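Local coordinates for N-acetylmuramoyl-L-alanine amidase domain-containing protein SAOUHSC_02979 (Staphylococcus aureus, PDB 5T1Q) that probably cleaves bonds of the bacterial cell-wall peptidoglycan as a secreted amidase, this chain being the part with its glucosaminidase-like and CHAP domains, at residues 84-87 with 88-92; 201-205 with 206-210; 266-269 with 270-274. One frame throughout, in Å; residues are numbered along the deposited sequence.

How the contacts relate
Contacts 1 and 2 belong to the same buried helical core, that of the glucosaminidase-like region, with centres 10 Å apart; contact 3 lies across the centre of the chain in the CHAP domain, its centre about 31 and 35 Å from those of contacts 1 and 2. Contact 1 is a regular turn inside helix 82-93, and contact 2 is the end of helix 195-205. They pack directly, Ile90 against Ile202 and Ala87 against Ile203 and Leu208. Their chemistry is apolar packing laid over backbone bonds, with one buried, hydrogen-bonded glutamine amide in contact 1 and an aromatic pair and waters in contact 2. Contact 3 is partly exposed and irregular, pairing a serine-aspartate bond with a single apolar touch.

Contact 1. Residues 84-87 with 88-92; sequences VMIA and QAILE
Ile86 and Ile90 both turn CG1 beside their own backbone N, chi1 -65° and -72°, which leaves Ile86 CG2 facing the far end of the next isoleucine one turn on. CD1 of Ile90 reaches back to that methyl at 4.0 Å, the two side chains lying obliquely across each other, and Ile90 CG1 passes 3.3 Å from Ile86 O. Val84 and Gln88 run alongside each other instead: the glutamine chain, extended beyond CG, carries its amide alongside the valine, and CG1 of Val84 stands 3.8 Å from Gln88 OE1. This is the i to i+4 spacing of a regular alpha-helix, here a middle turn of helix 82-93 in the glucosaminidase-like region. Gln88 N bonds Val84 O at 2.9 Å, and the bonds from Ala89 N to Met85 O, Ile90 N to Ile86 O and Leu91 N to Ala87 O repeat the pattern. The branched isoleucines give broad apolar surface toward helix 58-78, where Ala71 and Val64 receive them, whereas the small Ala87 lets Ile203 of helix 195-205 come close. Gln88 is buried but not left without partners: Tyr152 OH bonds its OE1 and Tyr195 OH its NE2, fixing the rotation of the amide. Met85, a selenomethionine, extends fully to Phe109 and Ile74.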
ATOM      1  N   VAL A  84     -12.447   6.106 -10.862  1.00 33.32           N
ATOM      2  CA  VAL A  84     -11.250   5.336 -11.154  1.00 32.96           C
ATOM      3  C   VAL A  84     -10.037   6.242 -10.942  1.00 33.25           C
ATOM      4  O   VAL A  84      -9.070   5.844 -10.305  1.00 34.01           O
ATOM      5  CB  VAL A  84     -11.285   4.729 -12.580  1.00 33.88           C
ATOM      6  CG1 VAL A  84      -9.966   4.050 -12.933  1.00 33.57           C
ATOM      7  CG2 VAL A  84     -12.431   3.733 -12.703  1.00 34.09           C
HETATM    8  N   MSE A  85     -10.125   7.475 -11.424  1.00 34.26           N
HETATM    9  CA  MSE A  85      -9.026   8.437 -11.302  1.00 34.87           C
HETATM   10  C   MSE A  85      -8.696   8.757  -9.850  1.00 33.13           C
HETATM   11  O   MSE A  85      -7.521   8.804  -9.470  1.00 31.85           O
HETATM   12  CB  MSE A  85      -9.411   9.692 -12.088  1.00 37.37           C
HETATM   13  CG  MSE A  85      -8.368  10.806 -12.023  1.00 39.40           C
HETATM   14 SE   MSE A  85      -8.930  12.247 -13.254  1.00 43.62          SE
HETATM   15  CE  MSE A  85      -7.377  13.435 -13.052  1.00 43.66           C
ATOM     16  N   ILE A  86      -9.721   8.981  -9.033  1.00 31.95           N
ATOM     17  CA  ILE A  86      -9.514   9.310  -7.629  1.00 31.41           C
ATOM     18  C   ILE A  86      -8.953   8.094  -6.871  1.00 30.40           C
ATOM     19  O   ILE A  86      -8.090   8.241  -6.005  1.00 30.42           O
ATOM     20  CB  ILE A  86     -10.810   9.813  -6.959  1.00 31.89           C
ATOM     21  CG1 ILE A  86     -11.244  11.139  -7.587  1.00 33.54           C
ATOM     22  CG2 ILE A  86     -10.585  10.013  -5.466  1.00 31.07           C
ATOM     23  CD1 ILE A  86     -12.622  11.602  -7.174  1.00 34.84           C
ATOM     24  N   ALA A  87      -9.457   6.910  -7.208  1.00 29.33           N
ATOM     25  CA  ALA A  87      -9.011   5.684  -6.584  1.00 28.20           C
ATOM     26  C   ALA A  87      -7.551   5.415  -6.907  1.00 27.78           C
ATOM     27  O   ALA A  87      -6.791   5.009  -6.022  1.00 26.48           O
ATOM     28  CB  ALA A  87      -9.875   4.521  -7.030  1.00 28.32           C
ATOM     29  N   GLN A  88      -7.163   5.627  -8.171  1.00 28.21           N
ATOM     30  CA  GLN A  88      -5.772   5.446  -8.569  1.00 28.30           C
ATOM     31  C   GLN A  88      -4.877   6.453  -7.847  1.00 29.32           C
ATOM     32  O   GLN A  88      -3.779   6.093  -7.413  1.00 30.07           O
ATOM     33  CB  GLN A  88      -5.584   5.531 -10.092  1.00 29.66           C
ATOM     34  CG  GLN A  88      -5.994   4.265 -10.821  1.00 29.47           C
ATOM     35  CD  GLN A  88      -5.511   4.222 -12.266  1.00 30.45           C
ATOM     36  OE1 GLN A  88      -6.184   4.702 -13.177  1.00 31.21           O
ATOM     37  NE2 GLN A  88      -4.385   3.560 -12.484  1.00 29.87           N
ATOM     38  N   ALA A  89      -5.352   7.694  -7.698  1.00 29.78           N
ATOM     39  CA  ALA A  89      -4.604   8.706  -6.958  1.00 31.13           C
ATOM     40  C   ALA A  89      -4.401   8.243  -5.517  1.00 31.40           C
ATOM     41  O   ALA A  89      -3.279   8.288  -4.999  1.00 31.38           O
ATOM     42  CB  ALA A  89      -5.305  10.061  -6.990  1.00 31.99           C
ATOM     43  N   ILE A  90      -5.483   7.796  -4.877  1.00 31.36           N
ATOM     44  CA  ILE A  90      -5.419   7.282  -3.499  1.00 31.13           C
ATOM     45  C   ILE A  90      -4.422   6.118  -3.364  1.00 30.32           C
ATOM     46  O   ILE A  90      -3.580   6.115  -2.470  1.00 28.71           O
ATOM     47  CB  ILE A  90      -6.815   6.811  -3.010  1.00 31.62           C
ATOM     48  CG1 ILE A  90      -7.730   8.014  -2.763  1.00 32.81           C
ATOM     49  CG2 ILE A  90      -6.704   5.992  -1.722  1.00 31.56           C
ATOM     50  CD1 ILE A  90      -9.191   7.647  -2.583  1.00 33.11           C
ATOM     51  N   LEU A  91      -4.532   5.140  -4.260  1.00 30.14           N
ATOM     52  CA  LEU A  91      -3.694   3.935  -4.218  1.00 30.06           C
ATOM     53  C   LEU A  91      -2.210   4.215  -4.449  1.00 30.00           C
ATOM     54  O   LEU A  91      -1.360   3.839  -3.624  1.00 29.45           O
ATOM     55  CB  LEU A  91      -4.214   2.913  -5.231  1.00 30.87           C
ATOM     56  CG  LEU A  91      -3.596   1.509  -5.283  1.00 31.62           C
ATOM     57  CD1 LEU A  91      -4.497   0.589  -6.087  1.00 32.18           C
ATOM     58  CD2 LEU A  91      -2.184   1.494  -5.857  1.00 32.71           C
ATOM     59  N   GLU A  92      -1.920   4.911  -5.545  1.00 30.26           N
ATOM     60  CA  GLU A  92      -0.553   5.211  -5.966  1.00 30.60           C
ATOM     61  C   GLU A  92       0.193   6.215  -5.094  1.00 31.23           C
ATOM     62  O   GLU A  92       1.414   6.171  -5.040  1.00 32.65           O
ATOM     63  CB  GLU A  92      -0.549   5.706  -7.429  1.00 31.08           C
ATOM     64  CG  GLU A  92      -1.097   4.703  -8.442  1.00 31.52           C
ATOM     65  CD  GLU A  92      -0.192   3.508  -8.695  1.00 33.44           C
ATOM     66  OE1 GLU A  92       1.039   3.580  -8.438  1.00 34.89           O
ATOM     67  OE2 GLU A  92      -0.712   2.479  -9.196  1.00 34.47           O
TER

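Contact 2. Residues 201-205 with 206-210; sequences SIIKH and YQLTQ
His205 sets the edge of its imidazole against the face of the Tyr206 ring in a T-shaped pair, with centroids 4.8 Å apart and planes at 83°. Its ND1 stands 3.7 Å above the tyrosine plane, over the ring centre, and has no hydrogen-bonding partner in the model although it is buried. The histidine reaches this place with CG anti to the backbone N (chi1 -174°), while Tyr206 folds CG back beside its own N. On the apolar side, Ile202 CG2 touches both Leu208 CD1, at 3.9 Å, and Tyr206 CD2; the beta-branch of the isoleucine supplies the methyl that meets both the leucine and the tyrosine ring.

The backbone holds these groups in place by ending the helix in a Schellman motif. Leu208 N bonds Ile203 O at 3.1 Å, in the carbonyl plane, and Gln207 N bonds Lys204 O at 3.2 Å from above that carbonyl's plane. Gln207 is the C-prime residue, with phi at 51°, and this reversal brings the Leu208 side chain back against Ile202 and Ile203. Water 1 receives the N-H of Thr209 and donates to Ile203 O at 2.8 Å, so that carbonyl accepts twice. Gln210 NE2 closes the following turn on Gln207 O at 3.0 Å.

Further out, Tyr229 stacks with the His205 ring, and Val54 of strand 52-54 packs against both aromatic residues. Ile202 and Ile203 face helix 82-93, and Ile203 also meets helix 178-185, so the helix end is wedged between two helices and a strand.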
ATOM      1  N   SER A 201     -12.168  -1.790  -4.131  1.00 28.69           N
ATOM      2  CA  SER A 201     -12.318  -1.596  -2.691  1.00 29.71           C
ATOM      3  C   SER A 201     -12.316  -0.110  -2.313  1.00 29.99           C
ATOM      4  O   SER A 201     -13.100   0.321  -1.470  1.00 31.08           O
ATOM      5  CB  SER A 201     -11.196  -2.306  -1.938  1.00 30.11           C
ATOM      6  OG  SER A 201     -11.327  -2.097  -0.543  1.00 31.97           O
ATOM      7  N   ILE A 202     -11.415   0.655  -2.916  1.00 28.47           N
ATOM      8  CA  ILE A 202     -11.323   2.088  -2.645  1.00 28.93           C
ATOM      9  C   ILE A 202     -12.589   2.812  -3.139  1.00 30.09           C
ATOM     10  O   ILE A 202     -13.171   3.625  -2.426  1.00 29.89           O
ATOM     11  CB  ILE A 202     -10.070   2.701  -3.314  1.00 28.26           C
ATOM     12  CG1 ILE A 202      -8.796   2.105  -2.704  1.00 27.12           C
ATOM     13  CG2 ILE A 202     -10.068   4.218  -3.141  1.00 29.27           C
ATOM     14  CD1 ILE A 202      -7.516   2.419  -3.456  1.00 25.86           C
ATOM     15  N   ILE A 203     -13.004   2.499  -4.360  1.00 30.82           N
ATOM     16  CA  ILE A 203     -14.172   3.134  -4.966  1.00 32.69           C
ATOM     17  C   ILE A 203     -15.426   2.907  -4.140  1.00 35.27           C
ATOM     18  O   ILE A 203     -16.189   3.849  -3.886  1.00 37.16           O
ATOM     19  CB  ILE A 203     -14.387   2.634  -6.406  1.00 33.20           C
ATOM     20  CG1 ILE A 203     -13.215   3.100  -7.293  1.00 32.16           C
ATOM     21  CG2 ILE A 203     -15.711   3.153  -6.963  1.00 34.42           C
ATOM     22  CD1 ILE A 203     -13.175   2.459  -8.650  1.00 32.74           C
ATOM     23  N   LYS A 204     -15.632   1.662  -3.730  1.00 35.89           N
ATOM     24  CA  LYS A 204     -16.791   1.289  -2.951  1.00 39.54           C
ATOM     25  C   LYS A 204     -16.842   1.985  -1.590  1.00 38.48           C
ATOM     26  O   LYS A 204     -17.800   2.681  -1.281  1.00 40.46           O
ATOM     27  CB  LYS A 204     -16.810  -0.230  -2.749  1.00 41.94           C
ATOM     28  CG  LYS A 204     -17.982  -0.744  -1.934  1.00 45.66           C
ATOM     29  CD  LYS A 204     -17.929  -2.260  -1.843  1.00 48.87           C
ATOM     30  CE  LYS A 204     -19.034  -2.794  -0.948  1.00 51.95           C
ATOM     31  NZ  LYS A 204     -18.910  -4.268  -0.756  1.00 54.07           N
ATOM     32  N   HIS A 205     -15.789   1.816  -0.803  1.00 35.84           N
ATOM     33  CA  HIS A 205     -15.749   2.343   0.544  1.00 35.01           C
ATOM     34  C   HIS A 205     -15.784   3.875   0.609  1.00 35.56           C
ATOM     35  O   HIS A 205     -16.488   4.439   1.443  1.00 35.03           O
ATOM     36  CB  HIS A 205     -14.524   1.794   1.288  1.00 34.01           C
ATOM     37  CG  HIS A 205     -14.482   2.179   2.728  1.00 34.16           C
ATOM     38  ND1 HIS A 205     -13.624   3.141   3.217  1.00 34.15           N
ATOM     39  CD2 HIS A 205     -15.231   1.771   3.778  1.00 34.89           C
ATOM     40  CE1 HIS A 205     -13.833   3.294   4.513  1.00 34.44           C
ATOM     41  NE2 HIS A 205     -14.803   2.476   4.879  1.00 35.21           N
ATOM     42  N   TYR A 206     -15.041   4.548  -0.264  1.00 33.76           N
ATOM     43  CA  TYR A 206     -15.039   6.008  -0.250  1.00 34.55           C
ATOM     44  C   TYR A 206     -16.150   6.647  -1.105  1.00 35.68           C
ATOM     45  O   TYR A 206     -16.187   7.867  -1.241  1.00 36.39           O
ATOM     46  CB  TYR A 206     -13.644   6.557  -0.561  1.00 33.92           C
ATOM     47  CG  TYR A 206     -12.666   6.258   0.560  1.00 33.78           C
ATOM     48  CD1 TYR A 206     -12.724   6.965   1.752  1.00 34.57           C
ATOM     49  CD2 TYR A 206     -11.694   5.259   0.439  1.00 33.44           C
ATOM     50  CE1 TYR A 206     -11.848   6.696   2.792  1.00 34.47           C
ATOM     51  CE2 TYR A 206     -10.806   4.985   1.475  1.00 33.02           C
ATOM     52  CZ  TYR A 206     -10.893   5.711   2.654  1.00 33.50           C
ATOM     53  OH  TYR A 206     -10.034   5.469   3.703  1.00 33.32           O
ATOM     54  N   GLN A 207     -17.060   5.815  -1.627  1.00 36.01           N
ATOM     55  CA  GLN A 207     -18.223   6.257  -2.397  1.00 37.41           C
ATOM     56  C   GLN A 207     -17.830   7.220  -3.517  1.00 37.46           C
ATOM     57  O   GLN A 207     -18.441   8.289  -3.702  1.00 36.58           O
ATOM     58  CB  GLN A 207     -19.249   6.911  -1.467  1.00 40.46           C
ATOM     59  CG  GLN A 207     -19.776   6.020  -0.352  1.00 42.45           C
ATOM     60  CD  GLN A 207     -20.703   4.899  -0.816  1.00 44.27           C
ATOM     61  OE1 GLN A 207     -21.387   5.007  -1.827  1.00 46.42           O
ATOM     62  NE2 GLN A 207     -20.751   3.830  -0.039  1.00 45.90           N
ATOM     63  N   LEU A 208     -16.818   6.820  -4.283  1.00 36.20           N
ATOM     64  CA  LEU A 208     -16.286   7.671  -5.325  1.00 35.92           C
ATOM     65  C   LEU A 208     -17.155   7.803  -6.589  1.00 38.10           C
ATOM     66  O   LEU A 208     -16.886   8.687  -7.415  1.00 39.01           O
ATOM     67  CB  LEU A 208     -14.868   7.223  -5.681  1.00 34.67           C
ATOM     68  CG  LEU A 208     -13.872   7.136  -4.515  1.00 33.70           C
ATOM     69  CD1 LEU A 208     -12.504   6.687  -5.022  1.00 32.40           C
ATOM     70  CD2 LEU A 208     -13.758   8.465  -3.779  1.00 34.29           C
ATOM     71  N   THR A 209     -18.174   6.956  -6.763  1.00 38.46           N
ATOM     72  CA  THR A 209     -19.064   7.087  -7.928  1.00 39.70           C
ATOM     73  C   THR A 209     -19.879   8.381  -7.862  1.00 40.56           C
ATOM     74  O   THR A 209     -20.344   8.880  -8.883  1.00 41.40           O
ATOM     75  CB  THR A 209     -20.055   5.918  -8.064  1.00 41.13           C
ATOM     76  OG1 THR A 209     -20.814   5.791  -6.854  1.00 43.32           O
ATOM     77  CG2 THR A 209     -19.319   4.618  -8.348  1.00 40.89           C
ATOM     78  N   GLN A 210     -20.036   8.932  -6.664  1.00 40.40           N
ATOM     79  CA  GLN A 210     -20.792  10.166  -6.502  1.00 42.31           C
ATOM     80  C   GLN A 210     -20.127  11.338  -7.258  1.00 43.49           C
ATOM     81  O   GLN A 210     -20.700  12.421  -7.336  1.00 45.51           O
ATOM     82  CB  GLN A 210     -20.981  10.510  -5.017  1.00 41.84           C
ATOM     83  CG  GLN A 210     -19.779  11.154  -4.339  1.00 40.60           C
ATOM     84  CD  GLN A 210     -20.001  11.369  -2.852  1.00 40.56           C
ATOM     85  OE1 GLN A 210     -20.276  12.492  -2.415  1.00 41.69           O
ATOM     86  NE2 GLN A 210     -19.931  10.288  -2.073  1.00 38.73           N
TER
HETATM   87  O   HOH W   1     -18.640   4.481  -5.098  1.00 39.07           O
HETATM   88  O   HOH W   2     -18.621   3.145   2.517  1.00 47.92           O

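Contact 3. Residues 266-269 with 270-274; sequences TSIS and GDLGD
Leu272 reaches back from its turn to Ile268 and Ser269. From CB, CG swings beside its own backbone N (chi1 -59°) and lies 3.9 Å from both Ser269 O and Ser269 OG. CD2 stays over the serine, 3.8 Å from OG. CD1 goes the other way and presses on the isoleucine: Leu272 CD1 lies 3.5 Å from Ile268 CG1, closer than usual for two carbons, and 3.6 Å from Ile268 CD1; the two chains cross at about a right angle. Leucine suits the place because its fork can meet the serine with one methyl and the isoleucine with the other.

Beside it, Ser269 OG donates to Asp271 OD1 at 2.7 Å, approaching nearly in line with the carboxylate C-O bond. The other oxygen, OD2, makes a salt bridge to Arg285, so each end of the carboxylate is held. Gly270 lies exposed between the bonded serine and aspartate.

Trp278 of helix 278-284 packs on both Ile268 and Leu272, whose side chain is about 10 Å from a bound sodium ion. The whole is an irregular part of the loop joining helices 253-262 and 278-284 of the CHAP domain, its bend at 269-272 bridged by Tyr248 OH, which bonds Ser269 O and Leu272 N, rather than closed by a backbone bond.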
ATOM      1  N   THR A 266       2.690   1.675  22.779  1.00 38.11           N
ATOM      2  CA  THR A 266       4.027   1.184  23.081  1.00 37.97           C
ATOM      3  C   THR A 266       4.873   1.392  21.846  1.00 36.25           C
ATOM      4  O   THR A 266       4.380   1.319  20.720  1.00 34.97           O
ATOM      5  CB  THR A 266       4.051  -0.298  23.542  1.00 39.04           C
ATOM      6  OG1 THR A 266       4.095  -1.186  22.420  1.00 39.61           O
ATOM      7  CG2 THR A 266       2.843  -0.623  24.427  1.00 39.99           C
ATOM      8  N   SER A 267       6.144   1.682  22.055  1.00 35.55           N
ATOM      9  CA  SER A 267       7.021   1.961  20.940  1.00 34.82           C
ATOM     10  C   SER A 267       8.282   1.116  20.919  1.00 33.00           C
ATOM     11  O   SER A 267       8.699   0.530  21.923  1.00 30.77           O
ATOM     12  CB  SER A 267       7.406   3.436  20.951  1.00 36.93           C
ATOM     13  OG  SER A 267       8.163   3.755  22.104  1.00 38.96           O
ATOM     14  N   ILE A 268       8.867   1.085  19.727  1.00 32.13           N
ATOM     15  CA  ILE A 268      10.102   0.403  19.442  1.00 30.23           C
ATOM     16  C   ILE A 268      10.896   1.375  18.548  1.00 28.76           C
ATOM     17  O   ILE A 268      10.306   2.030  17.693  1.00 28.54           O
ATOM     18  CB  ILE A 268       9.790  -0.959  18.788  1.00 30.22           C
ATOM     19  CG1 ILE A 268      10.992  -1.878  18.889  1.00 30.48           C
ATOM     20  CG2 ILE A 268       9.322  -0.812  17.331  1.00 30.40           C
ATOM     21  CD1 ILE A 268      10.639  -3.329  18.652  1.00 30.41           C
ATOM     22  N   SER A 269      12.210   1.505  18.750  1.00 27.49           N
ATOM     23  CA  SER A 269      13.003   2.474  17.965  1.00 27.24           C
ATOM     24  C   SER A 269      13.097   2.185  16.464  1.00 25.22           C
ATOM     25  O   SER A 269      12.797   1.079  15.997  1.00 23.70           O
ATOM     26  CB  SER A 269      14.407   2.659  18.541  1.00 28.49           C
ATOM     27  OG  SER A 269      15.098   1.447  18.588  1.00 28.63           O
ATOM     28  N   GLY A 270      13.532   3.202  15.735  1.00 24.64           N
ATOM     29  CA  GLY A 270      13.647   3.138  14.289  1.00 24.19           C
ATOM     30  C   GLY A 270      14.994   2.701  13.765  1.00 23.62           C
ATOM     31  O   GLY A 270      15.178   2.643  12.538  1.00 23.39           O
ATOM     32  N   ASP A 271      15.914   2.360  14.679  1.00 23.04           N
ATOM     33  CA  ASP A 271      17.279   1.985  14.336  1.00 22.95           C
ATOM     34  C   ASP A 271      17.551   0.472  14.427  1.00 22.04           C
ATOM     35  O   ASP A 271      18.714   0.052  14.467  1.00 21.87           O
ATOM     36  CB  ASP A 271      18.271   2.744  15.246  1.00 23.78           C
ATOM     37  CG  ASP A 271      18.370   2.153  16.698  1.00 24.02           C
ATOM     38  OD1 ASP A 271      17.402   1.523  17.206  1.00 23.63           O
ATOM     39  OD2 ASP A 271      19.435   2.317  17.332  1.00 24.32           O
ATOM     40  N   LEU A 272      16.503  -0.348  14.452  1.00 21.43           N
ATOM     41  CA  LEU A 272      16.706  -1.790  14.586  1.00 21.10           C
ATOM     42  C   LEU A 272      17.099  -2.490  13.273  1.00 21.22           C
ATOM     43  O   LEU A 272      17.430  -3.675  13.289  1.00 21.57           O
ATOM     44  CB  LEU A 272      15.484  -2.456  15.230  1.00 20.17           C
ATOM     45  CG  LEU A 272      15.086  -1.968  16.640  1.00 20.30           C
ATOM     46  CD1 LEU A 272      13.888  -2.739  17.130  1.00 19.42           C
ATOM     47  CD2 LEU A 272      16.192  -2.071  17.675  1.00 20.89           C
ATOM     48  N   GLY A 273      17.065  -1.769  12.152  1.00 21.80           N
ATOM     49  CA  GLY A 273      17.461  -2.329  10.851  1.00 22.14           C
ATOM     50  C   GLY A 273      16.495  -3.379  10.304  1.00 21.64           C
ATOM     51  O   GLY A 273      15.293  -3.345  10.592  1.00 21.17           O
ATOM     52  N   ASP A 274      17.017  -4.295   9.486  1.00 22.11           N
ATOM     53  CA  ASP A 274      16.191  -5.371   8.925  1.00 22.33           C
ATOM     54  C   ASP A 274      15.647  -6.258  10.034  1.00 20.94           C
ATOM     55  O   ASP A 274      16.249  -6.373  11.096  1.00 20.11           O
ATOM     56  CB  ASP A 274      16.977  -6.211   7.933  1.00 24.15           C
ATOM     57  CG  ASP A 274      17.533  -5.383   6.782  1.00 26.46           C
ATOM     58  OD1 ASP A 274      16.905  -4.369   6.392  1.00 27.53           O
ATOM     59  OD2 ASP A 274      18.603  -5.752   6.279  1.00 28.68           O
TER